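Long-range contacts in monothiol glutaredoxin-S14, chloroplastic (Arabidopsis thaliana, PDB 3IPZ), which binds a [2Fe-2S] cluster as a bridged homodimer or with the BolA protein BOLA1, may donate it to other proteins, and may regulate CAX cation transporters: residues 19-25 against 73-79; 42-46 against 94-100. All blocks are in the same frame, centred on the assembly; numbering follows the deposited sequence.

Contact 1: 19-25 against 73-79; sequences KVVLFMK and TFPQLYI
F23 lays the CE1 corner of its ring against CD1 of Y78 at 3.6 Å, the two ring planes 89° apart in an oblique pair. Both residues turn CG away from the carbonyl carbon (chi1 -68° in F23), which brings the rings together on the sheet face they share with V21 and Q76. Beneath them strands 20-24 and 76-79 run antiparallel. V21 and Y78 form a hydrogen-bonded pair with two backbone hydrogen bonds, F23 and Q76 a second, in which F23 N to Q76 O, at 2.9 Å, is nearly straight (173°). The other face is aliphatic, as suits a buried layer: V20 CG1 meets L77 CD1 at 3.7 Å, and L22 CD2 lies beside P75 CB at the same distance. P75 follows a cis peptide bond, the cis-proline of the thioredoxin fold. Just before it, F74, which probably helps to bind glutathione, as in related glutaredoxins, brings CD2 to 3.8 Å from F23 CB. Q76 NE2 binds T73 O, while Q76 OE1 and Y78 OH both hydrogen-bond S69 OG, so buried polar ends are paired. Helices 5-15 and 59-69 cover the aromatic face, helix 34-45 packs on P75, and strand 51-54 flanks 20-24 on its other edge.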
loop_
_atom_site.group_PDB
_atom_site.type_symbol
_atom_site.label_atom_id
_atom_site.label_comp_id
_atom_site.label_asym_id
_atom_site.label_seq_id
_atom_site.Cartn_x
_atom_site.Cartn_y
_atom_site.Cartn_z
ATOM N N LYS A 19 -5.735 -7.879 4.419
ATOM C CA LYS A 19 -4.517 -8.600 4.065
ATOM C C LYS A 19 -3.631 -7.742 3.179
ATOM O O LYS A 19 -2.413 -7.714 3.354
ATOM C CB LYS A 19 -4.848 -9.901 3.325
ATOM C CG LYS A 19 -5.645 -10.916 4.129
ATOM C CD LYS A 19 -4.853 -11.444 5.301
ATOM C CE LYS A 19 -5.657 -12.462 6.084
ATOM N NZ LYS A 19 -4.827 -13.043 7.167
ATOM N N VAL A 20 -4.249 -7.052 2.223
ATOM C CA VAL A 20 -3.522 -6.195 1.297
ATOM C C VAL A 20 -4.152 -4.800 1.259
ATOM O O VAL A 20 -5.313 -4.644 0.883
ATOM C CB VAL A 20 -3.525 -6.790 -0.130
ATOM C CG1 VAL A 20 -2.697 -5.904 -1.073
ATOM C CG2 VAL A 20 -2.965 -8.219 -0.103
ATOM N N VAL A 21 -3.374 -3.793 1.650
ATOM C CA VAL A 21 -3.831 -2.403 1.673
ATOM C C VAL A 21 -2.910 -1.527 0.817
ATOM O O VAL A 21 -1.695 -1.474 1.027
ATOM C CB VAL A 21 -3.847 -1.852 3.125
ATOM C CG1 VAL A 21 -4.208 -0.371 3.132
ATOM C CG2 VAL A 21 -4.834 -2.646 3.966
ATOM N N LEU A 22 -3.502 -0.832 -0.145
ATOM C CA LEU A 22 -2.752 0.030 -1.045
ATOM C C LEU A 22 -3.032 1.512 -0.810
ATOM O O LEU A 22 -4.170 1.950 -0.885
ATOM C CB LEU A 22 -3.131 -0.305 -2.479
ATOM C CG LEU A 22 -2.249 0.038 -3.668
ATOM C CD1 LEU A 22 -3.152 0.582 -4.750
ATOM C CD2 LEU A 22 -1.163 1.014 -3.300
ATOM N N PHE A 23 -1.995 2.288 -0.529
ATOM C CA PHE A 23 -2.178 3.724 -0.360
ATOM C C PHE A 23 -1.775 4.324 -1.699
ATOM O O PHE A 23 -0.635 4.211 -2.107
ATOM C CB PHE A 23 -1.315 4.238 0.788
ATOM C CG PHE A 23 -1.763 3.733 2.125
ATOM C CD1 PHE A 23 -1.080 2.698 2.763
ATOM C CD2 PHE A 23 -2.909 4.256 2.723
ATOM C CE1 PHE A 23 -1.528 2.185 3.975
ATOM C CE2 PHE A 23 -3.373 3.753 3.942
ATOM C CZ PHE A 23 -2.682 2.713 4.571
ATOM N N MET A 24 -2.730 4.946 -2.382
ATOM C CA MET A 24 -2.485 5.493 -3.709
ATOM C C MET A 24 -2.987 6.909 -3.946
ATOM O O MET A 24 -3.594 7.539 -3.076
ATOM C CB MET A 24 -3.151 4.587 -4.746
ATOM C CG MET A 24 -4.659 4.526 -4.588
ATOM S SD MET A 24 -5.494 3.340 -5.680
ATOM C CE MET A 24 -5.123 4.066 -7.302
ATOM N N LYS A 25 -2.708 7.402 -5.148
ATOM C CA LYS A 25 -3.156 8.717 -5.568
ATOM C C LYS A 25 -4.382 8.403 -6.410
ATOM O O LYS A 25 -4.275 7.886 -7.528
ATOM C CB LYS A 25 -2.073 9.408 -6.396
ATOM C CG LYS A 25 -0.855 9.768 -5.561
ATOM C CD LYS A 25 0.158 10.561 -6.337
ATOM C CE LYS A 25 1.289 10.995 -5.428
ATOM N NZ LYS A 25 2.355 11.720 -6.185
ATOM N N THR A 73 6.979 8.642 -1.114
ATOM C CA THR A 73 5.849 8.749 -2.030
ATOM C C THR A 73 4.840 7.633 -1.972
ATOM O O THR A 73 4.846 6.791 -1.079
ATOM C CB THR A 73 6.251 8.805 -3.508
ATOM O OG1 THR A 73 7.674 8.774 -3.633
ATOM C CG2 THR A 73 5.642 10.048 -4.160
ATOM N N PHE A 74 3.983 7.651 -2.986
ATOM C CA PHE A 74 2.926 6.687 -3.154
ATOM C C PHE A 74 2.885 6.364 -4.629
ATOM O O PHE A 74 3.215 7.204 -5.469
ATOM C CB PHE A 74 1.595 7.283 -2.681
ATOM C CG PHE A 74 1.612 7.686 -1.245
ATOM C CD1 PHE A 74 2.037 8.952 -0.871
ATOM C CD2 PHE A 74 1.280 6.768 -0.254
ATOM C CE1 PHE A 74 2.138 9.295 0.474
ATOM C CE2 PHE A 74 1.377 7.101 1.091
ATOM C CZ PHE A 74 1.808 8.367 1.456
ATOM N N PRO A 75 2.410 5.168 -4.976
ATOM C CA PRO A 75 1.906 4.123 -4.080
ATOM C C PRO A 75 2.808 3.497 -3.027
ATOM O O PRO A 75 4.018 3.369 -3.183
ATOM C CB PRO A 75 1.392 3.072 -5.054
ATOM C CG PRO A 75 2.400 3.164 -6.163
ATOM C CD PRO A 75 2.501 4.667 -6.360
ATOM N N GLN A 76 2.160 3.088 -1.948
ATOM C CA GLN A 76 2.784 2.405 -0.835
ATOM C C GLN A 76 1.905 1.170 -0.633
ATOM O O GLN A 76 0.709 1.290 -0.393
ATOM C CB GLN A 76 2.774 3.285 0.423
ATOM C CG GLN A 76 3.953 4.233 0.517
ATOM C CD GLN A 76 3.963 5.054 1.794
ATOM O OE1 GLN A 76 3.469 4.621 2.834
ATOM N NE2 GLN A 76 4.550 6.242 1.722
ATOM N N LEU A 77 2.504 -0.011 -0.734
ATOM C CA LEU A 77 1.766 -1.257 -0.588
ATOM C C LEU A 77 2.057 -1.975 0.712
ATOM O O LEU A 77 3.209 -2.155 1.095
ATOM C CB LEU A 77 2.086 -2.198 -1.755
ATOM C CG LEU A 77 1.395 -3.570 -1.819
ATOM C CD1 LEU A 77 -0.116 -3.396 -1.996
ATOM C CD2 LEU A 77 1.970 -4.369 -2.990
ATOM N N TYR A 78 0.996 -2.372 1.400
ATOM C CA TYR A 78 1.126 -3.117 2.642
ATOM C C TYR A 78 0.526 -4.518 2.450
ATOM O O TYR A 78 -0.515 -4.683 1.795
ATOM C CB TYR A 78 0.404 -2.395 3.789
ATOM C CG TYR A 78 1.231 -1.312 4.450
ATOM C CD1 TYR A 78 1.362 -0.041 3.871
ATOM C CD2 TYR A 78 1.900 -1.567 5.654
ATOM C CE1 TYR A 78 2.146 0.956 4.487
ATOM C CE2 TYR A 78 2.678 -0.594 6.269
ATOM C CZ TYR A 78 2.801 0.665 5.684
ATOM O OH TYR A 78 3.602 1.604 6.298
ATOM N N ILE A 79 1.194 -5.522 3.014
ATOM C CA ILE A 79 0.734 -6.902 2.925
ATOM C C ILE A 79 0.960 -7.538 4.282
ATOM O O ILE A 79 2.078 -7.497 4.805
ATOM C CB ILE A 79 1.522 -7.704 1.865
ATOM C CG1 ILE A 79 1.364 -7.059 0.493
ATOM C CG2 ILE A 79 1.012 -9.130 1.804
ATOM C CD1 ILE A 79 2.390 -7.502 -0.550
#

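Contact 2: 42-46 against 94-100; sequences ILKNL and FKTGELQ
The end of helix 34-45, the helix that follows C33, the probable cluster ligand, packs here against the turn where helix 87-96 gives way to helix 98-108. I42 and F94 approach from opposite directions: I42 CD1 sits over one face of the F94 ring, 3.8 Å from its centroid and 28° off the normal, a CH-pi contact displaced toward the rim. The second branch of I42, CG2, lies on the same side of the ring, 3.5 Å from F94 CD1, and goes on to L99 CD1 at 3.4 Å; a beta-branched residue suits the place because both its arms cover the ring while one also serves the leucine. F94 has CG trans to its backbone nitrogen (chi1 173°), which sends the ring across to the other helix. Its edge is used as well: L46 CD2 lies near the ring plane, 3.6 Å from F94 CE1, and N45 ND2 stands at the same edge, 3.6 Å from F94 CZ, with amide and ring planes 85° apart. In this glutaredoxin domain of thioredoxin fold, the two C-terminal helices are joined through G97, which ends the first helix with positive phi and is N-cap of the second; a CB at this phi would run into the carbonyl O of T96. Replacing F94 with an alanine would probably leave a gap between the helices, with I42 CD1 deprived of its aromatic face and L46 CD2 and N45 of the edge they lie against. The leucines do the rest of the joining. L46 CD1 meets L99 CD1 at 3.8 Å, while L46 CD2 also lies near Q100 CG, whose chain bends at chi2 toward L46. L99 also packs on A93 of helix 87-96.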
loop_
_atom_site.group_PDB
_atom_site.type_symbol
_atom_site.label_atom_id
_atom_site.label_comp_id
_atom_site.label_asym_id
_atom_site.label_seq_id
_atom_site.Cartn_x
_atom_site.Cartn_y
_atom_site.Cartn_z
ATOM N N ILE A 42 -1.180 -4.428 -11.367
ATOM C CA ILE A 42 -0.434 -5.592 -10.898
ATOM C C ILE A 42 -1.391 -6.402 -10.021
ATOM O O ILE A 42 -1.578 -7.602 -10.228
ATOM C CB ILE A 42 0.787 -5.211 -10.000
ATOM C CG1 ILE A 42 1.809 -4.392 -10.771
ATOM C CG2 ILE A 42 1.452 -6.456 -9.471
ATOM C CD1 ILE A 42 2.412 -5.019 -12.061
ATOM N N LEU A 43 -1.992 -5.730 -9.040
ATOM C CA LEU A 43 -2.904 -6.384 -8.105
ATOM C C LEU A 43 -4.139 -6.980 -8.765
ATOM O O LEU A 43 -4.635 -8.015 -8.325
ATOM C CB LEU A 43 -3.326 -5.416 -6.991
ATOM C CG LEU A 43 -2.219 -4.925 -6.053
ATOM C CD1 LEU A 43 -2.817 -4.000 -5.027
ATOM C CD2 LEU A 43 -1.528 -6.103 -5.368
ATOM N N LYS A 44 -4.648 -6.329 -9.804
ATOM C CA LYS A 44 -5.811 -6.863 -10.502
ATOM C C LYS A 44 -5.406 -8.106 -11.308
ATOM O O LYS A 44 -6.169 -9.066 -11.406
ATOM C CB LYS A 44 -6.426 -5.807 -11.427
ATOM C CG LYS A 44 -7.203 -4.707 -10.699
ATOM C CD LYS A 44 -7.997 -3.837 -11.673
ATOM C CE LYS A 44 -8.835 -2.792 -10.940
ATOM N NZ LYS A 44 -9.712 -2.001 -11.851
ATOM N N ASN A 45 -4.198 -8.081 -11.866
ATOM C CA ASN A 45 -3.665 -9.193 -12.643
ATOM C C ASN A 45 -3.596 -10.473 -11.799
ATOM O O ASN A 45 -3.960 -11.563 -12.262
ATOM C CB ASN A 45 -2.260 -8.837 -13.142
ATOM C CG ASN A 45 -1.560 -10.007 -13.831
ATOM O OD1 ASN A 45 -1.741 -10.235 -15.027
ATOM N ND2 ASN A 45 -0.765 -10.758 -13.071
ATOM N N LEU A 46 -3.136 -10.330 -10.557
ATOM C CA LEU A 46 -2.983 -11.463 -9.643
ATOM C C LEU A 46 -4.271 -11.920 -8.978
ATOM O O LEU A 46 -4.276 -12.916 -8.256
ATOM C CB LEU A 46 -1.959 -11.133 -8.553
ATOM C CG LEU A 46 -0.568 -10.684 -9.018
ATOM C CD1 LEU A 46 0.310 -10.444 -7.805
ATOM C CD2 LEU A 46 0.057 -11.734 -9.922
ATOM N N PHE A 94 7.065 -8.279 -8.547
ATOM C CA PHE A 94 6.045 -8.846 -9.415
ATOM C C PHE A 94 6.726 -9.690 -10.498
ATOM O O PHE A 94 6.370 -10.848 -10.706
ATOM C CB PHE A 94 5.225 -7.737 -10.066
ATOM C CG PHE A 94 4.261 -8.235 -11.099
ATOM C CD1 PHE A 94 3.273 -9.151 -10.759
ATOM C CD2 PHE A 94 4.341 -7.790 -12.412
ATOM C CE1 PHE A 94 2.372 -9.619 -11.718
ATOM C CE2 PHE A 94 3.444 -8.253 -13.383
ATOM C CZ PHE A 94 2.459 -9.168 -13.034
ATOM N N LYS A 95 7.701 -9.097 -11.183
ATOM C CA LYS A 95 8.456 -9.786 -12.230
ATOM C C LYS A 95 9.166 -11.005 -11.652
ATOM O O LYS A 95 9.284 -12.052 -12.284
ATOM C CB LYS A 95 9.520 -8.859 -12.817
ATOM C CG LYS A 95 8.990 -7.618 -13.510
ATOM C CD LYS A 95 10.158 -6.759 -13.985
ATOM C CE LYS A 95 9.695 -5.447 -14.608
ATOM N NZ LYS A 95 10.854 -4.536 -14.860
ATOM N N THR A 96 9.630 -10.844 -10.429
ATOM C CA THR A 96 10.366 -11.864 -9.715
ATOM C C THR A 96 9.534 -13.014 -9.149
ATOM O O THR A 96 10.030 -14.138 -9.011
ATOM C CB THR A 96 11.144 -11.166 -8.596
ATOM O OG1 THR A 96 12.535 -11.151 -8.929
ATOM C CG2 THR A 96 10.903 -11.809 -7.267
ATOM N N GLY A 97 8.276 -12.737 -8.817
ATOM C CA GLY A 97 7.421 -13.760 -8.242
ATOM C C GLY A 97 7.353 -13.625 -6.727
ATOM O O GLY A 97 6.526 -14.273 -6.069
ATOM N N GLU A 98 8.227 -12.781 -6.170
ATOM C CA GLU A 98 8.277 -12.524 -4.723
ATOM C C GLU A 98 6.982 -11.853 -4.212
ATOM O O GLU A 98 6.547 -12.076 -3.083
ATOM C CB GLU A 98 9.480 -11.637 -4.403
ATOM C CG GLU A 98 9.641 -11.273 -2.930
ATOM C CD GLU A 98 10.780 -10.282 -2.691
ATOM O OE1 GLU A 98 11.881 -10.500 -3.245
ATOM O OE2 GLU A 98 10.582 -9.297 -1.945
ATOM N N LEU A 99 6.376 -11.027 -5.056
ATOM C CA LEU A 99 5.136 -10.350 -4.708
ATOM C C LEU A 99 4.063 -11.416 -4.440
ATOM O O LEU A 99 3.363 -11.372 -3.434
ATOM C CB LEU A 99 4.688 -9.459 -5.875
ATOM C CG LEU A 99 3.833 -8.223 -5.577
ATOM C CD1 LEU A 99 2.981 -7.949 -6.783
ATOM C CD2 LEU A 99 2.962 -8.416 -4.359
ATOM N N GLN A 100 3.943 -12.374 -5.352
ATOM C CA GLN A 100 2.960 -13.441 -5.216
ATOM C C GLN A 100 3.217 -14.280 -3.972
ATOM O O GLN A 100 2.288 -14.608 -3.227
ATOM C CB GLN A 100 2.959 -14.319 -6.466
ATOM C CG GLN A 100 2.570 -13.563 -7.726
ATOM C CD GLN A 100 3.735 -12.830 -8.406
ATOM O OE1 GLN A 100 4.639 -12.296 -7.753
ATOM N NE2 GLN A 100 3.696 -12.790 -9.731
#

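In the fold
Contact 1 lies at the middle of the chain, its centre about 1 Å from the chain's own, whereas contact 2 is about 14 Å out and only partly buried. The first joins two central strands of the sheet by backbone hydrogen bonds, with side chains layered on both faces; the second joins helices by side chains alone, through methyl groups and one aromatic ring, and at its exposed side admits an amide, N45. They meet through a shared aliphatic layer: I79 CD1 touches L99 CD2 at 4.0 Å, and L43 CD1 reaches both L77 and L22. Segment 42-46 thus packs on the sheet of contact 1 through L43 and on the C-terminal helices through I42 and L46.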